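Local coordinates for DUF6844 domain-containing protein (Francisella tularensis subsp. tularensis, PDB 4QVR) that is of unknown function but carries a DUF6844 domain and is probably exported from the cytoplasm, at residues K305-S308 and G309-M313. Residues are numbered along the deposited sequence; the frame is centred on the assembly and turned at random.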
ATOM      1  N   LYS A 305      16.396  17.562   0.472  1.00100.03           N
ATOM      2  CA  LYS A 305      17.397  18.599   0.703  1.00108.75           C
ATOM      3  C   LYS A 305      18.812  18.111   1.040  1.00105.33           C
ATOM      4  O   LYS A 305      19.646  17.945   0.134  1.00 95.05           O
ATOM      5  CB  LYS A 305      16.868  19.543   1.814  1.00113.94           C
ATOM      6  CG  LYS A 305      17.283  21.009   1.730  1.00115.64           C
ATOM      7  CD  LYS A 305      18.758  21.257   1.937  1.00118.66           C
ATOM      8  CE  LYS A 305      19.056  22.750   1.864  1.00121.39           C
ATOM      9  NZ  LYS A 305      20.494  23.061   2.077  1.00123.97           N
ATOM     10  N   ASP A 306      19.107  17.882   2.315  1.00106.46           N
ATOM     11  CA  ASP A 306      20.320  17.175   2.687  1.00110.55           C
ATOM     12  C   ASP A 306      19.902  15.900   3.403  1.00104.92           C
ATOM     13  O   ASP A 306      20.451  15.545   4.450  1.00113.32           O
ATOM     14  CB  ASP A 306      21.282  18.043   3.515  1.00114.23           C
ATOM     15  CG  ASP A 306      21.971  19.110   2.672  1.00118.97           C
ATOM     16  OD1 ASP A 306      21.280  19.939   2.054  1.00118.40           O
ATOM     17  OD2 ASP A 306      23.217  19.127   2.636  1.00122.40           O
ATOM     18  N   LYS A 307      18.922  15.214   2.809  1.00 96.02           N
ATOM     19  CA  LYS A 307      18.413  13.965   3.352  1.00 86.80           C
ATOM     20  C   LYS A 307      19.475  12.913   2.990  1.00 79.61           C
ATOM     21  O   LYS A 307      19.627  12.531   1.832  1.00 83.67           O
ATOM     22  CB  LYS A 307      17.015  13.668   2.779  1.00 84.44           C
ATOM     23  CG  LYS A 307      16.075  12.862   3.695  1.00 83.54           C
ATOM     24  CD  LYS A 307      14.613  13.021   3.256  1.00 80.37           C
ATOM     25  CE  LYS A 307      13.574  12.343   4.160  1.00 83.36           C
ATOM     26  NZ  LYS A 307      13.463  10.834   4.119  1.00 77.46           N
ATOM     27  N   SER A 308      20.254  12.515   3.991  1.00 64.77           N
ATOM     28  CA  SER A 308      21.308  11.535   3.826  1.00 62.24           C
ATOM     29  C   SER A 308      20.759  10.123   3.571  1.00 58.58           C
ATOM     30  O   SER A 308      19.568   9.867   3.732  1.00 58.30           O
ATOM     31  CB  SER A 308      22.145  11.473   5.099  1.00 61.59           C
ATOM     32  OG  SER A 308      21.386  10.857   6.122  1.00 57.75           O
ATOM     33  N   GLY A 309      21.658   9.204   3.224  1.00 56.67           N
ATOM     34  CA  GLY A 309      21.302   7.816   2.942  1.00 55.04           C
ATOM     35  C   GLY A 309      20.585   7.149   4.097  1.00 53.04           C
ATOM     36  O   GLY A 309      19.583   6.461   3.910  1.00 51.05           O
ATOM     37  N   GLU A 310      21.113   7.359   5.290  1.00 51.62           N
ATOM     38  CA  GLU A 310      20.526   6.823   6.488  1.00 54.13           C
ATOM     39  C   GLU A 310      19.097   7.348   6.636  1.00 52.18           C
ATOM     40  O   GLU A 310      18.215   6.609   7.008  1.00 53.85           O
ATOM     41  CB  GLU A 310      21.350   7.230   7.707  1.00 56.09           C
ATOM     42  CG  GLU A 310      20.866   6.591   8.997  1.00 60.76           C
ATOM     43  CD  GLU A 310      21.593   7.095  10.240  1.00 65.31           C
ATOM     44  OE1 GLU A 310      22.232   8.167  10.182  1.00 70.38           O
ATOM     45  OE2 GLU A 310      21.493   6.432  11.295  1.00 69.08           O
ATOM     46  N   ASP A 311      18.875   8.622   6.322  1.00 51.94           N
ATOM     47  CA  ASP A 311      17.548   9.206   6.426  1.00 52.99           C
ATOM     48  C   ASP A 311      16.557   8.593   5.449  1.00 51.99           C
ATOM     49  O   ASP A 311      15.361   8.763   5.624  1.00 51.83           O
ATOM     50  CB  ASP A 311      17.596  10.733   6.208  1.00 56.99           C
ATOM     51  CG  ASP A 311      18.412  11.470   7.284  1.00 62.37           C
ATOM     52  OD1 ASP A 311      18.370  11.040   8.455  1.00 58.46           O
ATOM     53  OD2 ASP A 311      19.084  12.488   6.948  1.00 68.79           O
HETATM   54  N   MSE A 312      17.039   7.885   4.428  1.00 50.52           N
HETATM   55  CA  MSE A 312      16.154   7.314   3.418  1.00 48.62           C
HETATM   56  C   MSE A 312      15.907   5.851   3.570  1.00 45.98           C
HETATM   57  O   MSE A 312      15.097   5.278   2.835  1.00 42.96           O
HETATM   58  CB  MSE A 312      16.819   7.392   2.060  1.00 52.53           C
HETATM   59  CG  MSE A 312      17.405   8.746   1.713  1.00 59.83           C
HETATM   60 SE   MSE A 312      16.039   9.937   0.983  1.00 64.67          SE
HETATM   61  CE  MSE A 312      15.044   8.765  -0.242  1.00 62.42           C
HETATM   62  N   MSE A 313      16.608   5.215   4.500  1.00 44.10           N
HETATM   63  CA  MSE A 313      16.532   3.773   4.641  1.00 42.93           C
HETATM   64  C   MSE A 313      15.170   3.207   4.932  1.00 41.63           C
HETATM   65  O   MSE A 313      14.886   2.045   4.573  1.00 36.61           O
HETATM   66  CB  MSE A 313      17.458   3.324   5.758  1.00 46.95           C
HETATM   67  CG  MSE A 313      18.911   3.347   5.315  1.00 53.78           C
HETATM   68 SE   MSE A 313      19.372   1.772   4.189  1.00 60.88          SE
HETATM   69  CE  MSE A 313      19.594   0.537   5.713  1.00 63.38           C
TER
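Ser308 and Asp311 form a capping box at the start of the short, weakly bonded helix 309-312, with Ser308 as the N-cap. The box is closed by reciprocal bonds. Asp311 returns its carboxylate to the backbone of the cap, Ser308 N donating to Asp311 OD2 over 3.2 Å; the donor comes from the anti side of that oxygen, 27° out of the carboxylate plane. In the other direction Asp311 N reaches Ser308 OG at 3.4 Å, a weak bond though fairly straight at 158°. The hydroxyl adds a second weak bond, Ser308 OG to Asp311 OD2 at 2.9 Å, so that OD2 accepts from both the backbone N-H and, weakly, the hydroxyl of Ser308. With chi1 at -64°, the Asp311 carboxylate lies beside its own backbone N and is turned back over the cap. Its other oxygen, OD1, makes a salt bridge with Lys82, which ties the cap to a segment far off in sequence.

Lys307 adds a further polar link and apolar packing. Its aliphatic part runs past the helix start, CG packing 3.6 Å from Asp311 CB, and it crosses the selenomethionine Met312 at about a right angle, with Lys307 CG 4.0 Å from Met312 SE. Met312 in turn lies on Trp430 and Val445 of the four-stranded antiparallel sheet, and this joins the turn to the sheet. The lysine chain is extended up to a bend at its last torsion, beyond which the ammonium forms a salt bridge with Asp315. Lys307 NZ also donates to the backbone Asp311 O, 3.2 Å away, from above the carbonyl plane.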